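Local coordinates for hypothetical protein (Leishmania major, PDB 2AR1) that is of unknown function but carries an EVE domain of the PUA clan and, as a thymocyte nuclear protein 1 relative, may bind modified DNA or RNA bases, at residues Y50-N55 and R148-P153; L86-F91 and M114-F119. All blocks are in the same frame, centred on the assembly; numbering follows the deposited sequence.

Contact 1: residues Y50-N55 and R148-P153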
loop_
_atom_site.group_PDB
_atom_site.type_symbol
_atom_site.label_atom_id
_atom_site.label_comp_id
_atom_site.label_asym_id
_atom_site.label_seq_id
_atom_site.Cartn_x
_atom_site.Cartn_y
_atom_site.Cartn_z
ATOM N N TYR A 50 -13.174 -3.821 -3.831
ATOM C CA TYR A 50 -13.671 -2.578 -4.377
ATOM C C TYR A 50 -13.450 -1.321 -3.476
ATOM O O TYR A 50 -13.243 -0.197 -3.945
ATOM C CB TYR A 50 -15.202 -2.724 -4.601
ATOM C CG TYR A 50 -15.604 -3.802 -5.594
ATOM C CD1 TYR A 50 -15.325 -3.673 -6.934
ATOM C CD2 TYR A 50 -16.327 -4.979 -5.159
ATOM C CE1 TYR A 50 -15.685 -4.642 -7.841
ATOM C CE2 TYR A 50 -16.674 -5.984 -6.068
ATOM C CZ TYR A 50 -16.357 -5.799 -7.419
ATOM O OH TYR A 50 -16.713 -6.774 -8.326
ATOM N N ALA A 51 -13.563 -1.504 -2.177
ATOM C CA ALA A 51 -13.229 -0.452 -1.210
ATOM C C ALA A 51 -11.793 -0.043 -1.386
ATOM O O ALA A 51 -11.508 1.161 -1.456
ATOM C CB ALA A 51 -13.467 -0.929 0.231
ATOM N N ALA A 52 -10.876 -1.011 -1.518
ATOM C CA ALA A 52 -9.463 -0.675 -1.751
ATOM C C ALA A 52 -9.243 0.064 -3.076
ATOM O O ALA A 52 -8.415 1.007 -3.201
ATOM C CB ALA A 52 -8.688 -1.916 -1.730
ATOM N N ARG A 53 -9.910 -0.426 -4.104
ATOM C CA ARG A 53 -9.922 0.224 -5.400
ATOM C C ARG A 53 -10.343 1.711 -5.296
ATOM O O ARG A 53 -9.783 2.605 -5.958
ATOM C CB ARG A 53 -10.858 -0.541 -6.346
ATOM C CG ARG A 53 -10.908 0.109 -7.748
ATOM C CD ARG A 53 -12.113 -0.090 -8.517
ATOM N NE ARG A 53 -13.160 0.807 -8.077
ATOM C CZ ARG A 53 -14.232 1.150 -8.787
ATOM N NH1 ARG A 53 -14.442 0.698 -10.014
ATOM N NH2 ARG A 53 -15.125 1.935 -8.239
ATOM N N ASN A 54 -11.407 1.948 -4.515
ATOM C CA ASN A 54 -11.928 3.292 -4.325
ATOM C C ASN A 54 -10.945 4.175 -3.559
ATOM O O ASN A 54 -10.767 5.364 -3.906
ATOM C CB ASN A 54 -13.284 3.185 -3.642
ATOM C CG ASN A 54 -14.366 2.856 -4.626
ATOM O OD1 ASN A 54 -14.107 2.907 -5.824
ATOM N ND2 ASN A 54 -15.577 2.530 -4.158
ATOM N N ASN A 55 -10.281 3.602 -2.559
ATOM C CA ASN A 55 -9.128 4.275 -1.890
ATOM C C ASN A 55 -8.022 4.674 -2.909
ATOM O O ASN A 55 -7.588 5.855 -2.974
ATOM C CB ASN A 55 -8.619 3.491 -0.692
ATOM C CG ASN A 55 -9.553 3.566 0.516
ATOM O OD1 ASN A 55 -10.444 4.482 0.558
ATOM N ND2 ASN A 55 -9.483 2.575 1.419
ATOM N N ARG A 148 -9.885 -7.114 4.666
ATOM C CA ARG A 148 -9.803 -7.280 3.195
ATOM C C ARG A 148 -9.313 -5.994 2.489
ATOM O O ARG A 148 -9.038 -5.951 1.258
ATOM C CB ARG A 148 -11.096 -7.871 2.562
ATOM C CG ARG A 148 -12.433 -7.843 3.368
ATOM C CD ARG A 148 -13.472 -6.833 2.808
ATOM N NE ARG A 148 -13.150 -5.447 3.176
ATOM C CZ ARG A 148 -13.739 -4.351 2.683
ATOM N NH1 ARG A 148 -14.705 -4.422 1.754
ATOM N NH2 ARG A 148 -13.331 -3.165 3.137
ATOM N N LEU A 149 -9.120 -4.969 3.303
ATOM C CA LEU A 149 -8.865 -3.656 2.783
ATOM C C LEU A 149 -7.391 -3.556 2.559
ATOM O O LEU A 149 -6.643 -3.268 3.493
ATOM C CB LEU A 149 -9.353 -2.604 3.780
ATOM C CG LEU A 149 -9.356 -1.181 3.235
ATOM C CD1 LEU A 149 -10.325 -1.024 2.022
ATOM C CD2 LEU A 149 -9.721 -0.244 4.366
ATOM N N SER A 150 -6.966 -3.747 1.318
ATOM C CA SER A 150 -5.510 -3.797 1.002
ATOM C C SER A 150 -4.923 -2.447 0.690
ATOM O O SER A 150 -3.697 -2.314 0.540
ATOM C CB SER A 150 -5.243 -4.685 -0.192
ATOM O OG SER A 150 -6.091 -4.382 -1.241
ATOM N N VAL A 151 -5.779 -1.444 0.575
ATOM C CA VAL A 151 -5.364 -0.055 0.382
ATOM C C VAL A 151 -6.140 0.772 1.416
ATOM O O VAL A 151 -7.375 0.850 1.313
ATOM C CB VAL A 151 -5.611 0.449 -1.030
ATOM C CG1 VAL A 151 -5.225 1.892 -1.118
ATOM C CG2 VAL A 151 -4.842 -0.311 -2.082
ATOM N N GLN A 152 -5.477 1.324 2.421
ATOM C CA GLN A 152 -6.095 1.938 3.590
ATOM C C GLN A 152 -5.665 3.381 3.827
ATOM O O GLN A 152 -4.474 3.714 3.658
ATOM C CB GLN A 152 -5.797 1.108 4.850
ATOM C CG GLN A 152 -5.799 -0.390 4.650
ATOM C CD GLN A 152 -5.305 -1.102 5.870
ATOM O OE1 GLN A 152 -4.662 -0.474 6.749
ATOM N NE2 GLN A 152 -5.550 -2.419 5.932
ATOM N N PRO A 153 -6.606 4.245 4.267
ATOM C CA PRO A 153 -6.149 5.553 4.734
ATOM C C PRO A 153 -5.450 5.433 6.072
ATOM O O PRO A 153 -5.766 4.528 6.890
ATOM C CB PRO A 153 -7.448 6.345 4.890
ATOM C CG PRO A 153 -8.405 5.326 5.244
ATOM C CD PRO A 153 -8.062 4.066 4.512
#

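Contact 2: residues L86-F91 and M114-F119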
loop_
_atom_site.group_PDB
_atom_site.type_symbol
_atom_site.label_atom_id
_atom_site.label_comp_id
_atom_site.label_asym_id
_atom_site.label_seq_id
_atom_site.Cartn_x
_atom_site.Cartn_y
_atom_site.Cartn_z
ATOM N N LEU A 86 -1.896 9.237 -10.895
ATOM C CA LEU A 86 -3.258 8.957 -10.533
ATOM C C LEU A 86 -3.829 7.677 -11.138
ATOM O O LEU A 86 -3.376 7.222 -12.157
ATOM C CB LEU A 86 -4.128 10.109 -10.992
ATOM C CG LEU A 86 -3.956 11.493 -10.377
ATOM C CD1 LEU A 86 -4.899 12.418 -11.046
ATOM C CD2 LEU A 86 -4.232 11.470 -8.909
ATOM N N ALA A 87 -4.914 7.182 -10.533
ATOM C CA ALA A 87 -5.487 5.897 -10.879
ATOM C C ALA A 87 -5.895 5.757 -12.359
ATOM O O ALA A 87 -6.419 6.700 -13.000
ATOM C CB ALA A 87 -6.654 5.581 -9.948
ATOM N N TYR A 88 -5.527 4.625 -12.945
ATOM C CA TYR A 88 -5.864 4.298 -14.290
ATOM C C TYR A 88 -6.233 2.836 -14.333
ATOM O O TYR A 88 -6.053 2.134 -13.351
ATOM C CB TYR A 88 -4.683 4.604 -15.220
ATOM C CG TYR A 88 -3.362 3.895 -14.939
ATOM C CD1 TYR A 88 -2.504 4.347 -13.958
ATOM C CD2 TYR A 88 -2.964 2.815 -15.726
ATOM C CE1 TYR A 88 -1.279 3.705 -13.722
ATOM C CE2 TYR A 88 -1.761 2.151 -15.482
ATOM C CZ TYR A 88 -0.925 2.630 -14.494
ATOM O OH TYR A 88 0.314 1.986 -14.275
ATOM N N ASP A 89 -6.721 2.369 -15.471
ATOM C CA ASP A 89 -7.245 1.002 -15.571
ATOM C C ASP A 89 -6.181 -0.027 -15.279
ATOM O O ASP A 89 -5.057 0.087 -15.792
ATOM C CB ASP A 89 -7.861 0.732 -16.936
ATOM C CG ASP A 89 -9.283 1.260 -17.054
ATOM O OD1 ASP A 89 -9.727 2.185 -16.301
ATOM O OD2 ASP A 89 -9.970 0.679 -17.900
ATOM N N ASP A 90 -6.503 -0.979 -14.407
ATOM C CA ASP A 90 -5.579 -2.070 -14.087
ATOM C C ASP A 90 -5.674 -3.142 -15.156
ATOM O O ASP A 90 -6.485 -4.062 -15.067
ATOM C CB ASP A 90 -5.874 -2.689 -12.731
ATOM C CG ASP A 90 -4.913 -3.774 -12.390
ATOM O OD1 ASP A 90 -4.125 -4.125 -13.269
ATOM O OD2 ASP A 90 -4.984 -4.254 -11.278
ATOM N N PHE A 91 -4.791 -3.064 -16.151
ATOM C CA PHE A 91 -4.775 -4.017 -17.253
ATOM C C PHE A 91 -4.455 -5.482 -16.891
ATOM O O PHE A 91 -4.678 -6.355 -17.726
ATOM C CB PHE A 91 -3.843 -3.529 -18.376
ATOM C CG PHE A 91 -2.479 -3.204 -17.890
ATOM C CD1 PHE A 91 -1.643 -4.219 -17.434
ATOM C CD2 PHE A 91 -2.044 -1.901 -17.822
ATOM C CE1 PHE A 91 -0.366 -3.953 -16.942
ATOM C CE2 PHE A 91 -0.760 -1.609 -17.332
ATOM C CZ PHE A 91 0.073 -2.655 -16.857
ATOM N N MET A 114 -5.673 1.407 -10.774
ATOM C CA MET A 114 -4.462 1.385 -9.989
ATOM C C MET A 114 -3.665 2.664 -10.198
ATOM O O MET A 114 -3.685 3.256 -11.267
ATOM C CB MET A 114 -3.604 0.206 -10.379
ATOM C CG MET A 114 -3.071 0.257 -11.756
ATOM S SD MET A 114 -2.348 -1.253 -12.349
ATOM C CE MET A 114 -1.820 -0.799 -13.999
ATOM N N VAL A 115 -2.958 3.031 -9.134
ATOM C CA VAL A 115 -1.945 4.087 -9.172
ATOM C C VAL A 115 -0.569 3.519 -9.456
ATOM O O VAL A 115 -0.390 2.297 -9.512
ATOM C CB VAL A 115 -1.902 4.925 -7.884
ATOM C CG1 VAL A 115 -3.296 5.548 -7.598
ATOM C CG2 VAL A 115 -1.547 4.059 -6.673
ATOM N N ASP A 116 0.347 4.435 -9.791
ATOM C CA ASP A 116 1.817 4.125 -9.792
ATOM C C ASP A 116 2.419 4.664 -8.534
ATOM O O ASP A 116 2.056 5.719 -8.074
ATOM C CB ASP A 116 2.530 4.762 -10.969
ATOM C CG ASP A 116 2.267 4.056 -12.305
ATOM O OD1 ASP A 116 1.564 2.999 -12.323
ATOM O OD2 ASP A 116 2.790 4.571 -13.325
ATOM N N VAL A 117 3.397 3.919 -7.977
ATOM C CA VAL A 117 4.092 4.399 -6.779
ATOM C C VAL A 117 5.571 4.344 -7.038
ATOM O O VAL A 117 6.022 3.627 -7.922
ATOM C CB VAL A 117 3.795 3.631 -5.509
ATOM C CG1 VAL A 117 2.339 3.726 -5.108
ATOM C CG2 VAL A 117 4.188 2.164 -5.600
ATOM N N LYS A 118 6.285 5.145 -6.271
ATOM C CA LYS A 118 7.739 5.195 -6.343
ATOM C C LYS A 118 8.315 4.744 -5.008
ATOM O O LYS A 118 7.712 4.938 -3.953
ATOM C CB LYS A 118 8.288 6.577 -6.769
ATOM C CG LYS A 118 8.400 7.620 -5.682
ATOM C CD LYS A 118 9.319 8.753 -6.168
ATOM C CE LYS A 118 8.906 10.079 -5.591
ATOM N NZ LYS A 118 10.002 11.119 -5.856
ATOM N N PHE A 119 9.438 4.033 -5.051
ATOM C CA PHE A 119 10.171 3.691 -3.888
ATOM C C PHE A 119 10.648 4.937 -3.167
ATOM O O PHE A 119 11.171 5.845 -3.829
ATOM C CB PHE A 119 11.484 2.988 -4.327
ATOM C CG PHE A 119 12.375 2.683 -3.177
ATOM C CD1 PHE A 119 12.090 1.629 -2.306
ATOM C CD2 PHE A 119 13.514 3.447 -2.970
ATOM C CE1 PHE A 119 12.926 1.378 -1.230
ATOM C CE2 PHE A 119 14.335 3.203 -1.879
ATOM C CZ PHE A 119 14.074 2.179 -1.063
#

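Contact 1: residues Y50-N55 and R148-P153
Asn55 ND2 donates to the backbone O of Val151 at 2.7 Å, with the N-H pointing almost straight at the oxygen (172°). The acceptor lies in the amide plane of Asn55, while the donor is tilted somewhat from the carbonyl plane of Val151. With CG anti to its own carbonyl carbon (chi1 -73°), the Asn55 side chain leans from the helix toward segment 148-153, and its amide nitrogen also comes within 3.7 Å of Pro153 CD.

One turn earlier the contact is mostly van der Waals packing. Val151 points at the helix, its CB 3.9 Å from Ala52 CB and packed against the Ala52 carbonyl oxygen; Ala52 CB also meets Ser150 OG. Leu149 CD1 rests on the helix backbone at Ala52 N, 3.6 Å away, touching Ala51 CB and Asn55 ND2 as well. The pair joins helix 50-58 to strand 151-154, an outermost strand of the mixed sheet in this EVE domain, with segment axes 7.2 Å apart at their closest and inclined by 60°.

Before the strand the packing thins to the guanidinium of the exposed Arg148, whose NH2 approaches Ala51 CB obliquely at 3.7 Å. Gln152 points away from the helix and bends back along its own segment, its NE2 giving a hydrogen bond of 2.8 Å to Leu149 O, nearly in line with that C=O, across the turn that leads into the strand. Strand 21-26 pairs with the strand through backbone bonds of Ser150 to Lys25 and Gln152 to Leu23.

Contact 2: residues L86-F91 and M114-F119
Tyr88 and Met114 form an antiparallel hydrogen-bonded pair, with Tyr88 N to Met114 O at 2.8 Å and Met114 N to Tyr88 O at 2.7 Å. Their side chains share one face of the sheet, and there the packing is tight. From CG outward the Met114 chain is extended (chi2 -168°), carrying CE to 3.3 Å from Tyr88 CE2 and over the face of the Phe91 ring, a CH-pi contact 4.0 Å from its centroid. The sulfur makes Met-aromatic contacts with both rings, oblique to Tyr88, and lies against the Asp90 carboxylate, which is held by Arg48 and Thr92. At the far end of the tyrosine, OH donates to Asp116 OD1 at 2.5 Å, a short bond on the syn side of a carboxylate set nearly perpendicular to the ring.

Toward Ala87 and the exposed Leu86 side-chain packing is looser, Ala87 CB to Val115 CG1 4.1 Å, although Ala87 CA makes a close CA-H...O contact with Met114 O (3.2 Å). Strands 76-89 and 113-128 are neighbours in the mixed sheet; Pro43 of the edge strand 41-43 touches Tyr88, Met114 and Asp116, and farther along 113-128, helix 33-39 packs on Val117 and Phe119.

Overall arrangement
Contacts 1 and 2 lie within one EVE domain, their centres 13 Å apart and their nearest atoms about 6 Å apart without touching. Both reach the same mixed sheet, but at different places: contact 1 involves strand 151-154 at one border, whereas contact 2 pairs strands 113-128 and 76-89, next to strand 41-43 at the other. Along the chain the order is 50-55, 86-91, 114-119, 148-153, so contact 2 falls wholly between the two halves of contact 1. The strand pairing spans 23 residues, the helix-to-strand contact 93, which brings the late strand 151-154 back to the early helix 50-58. Met59, touched by both Val151 and Val115, links the two regions within the single compact domain.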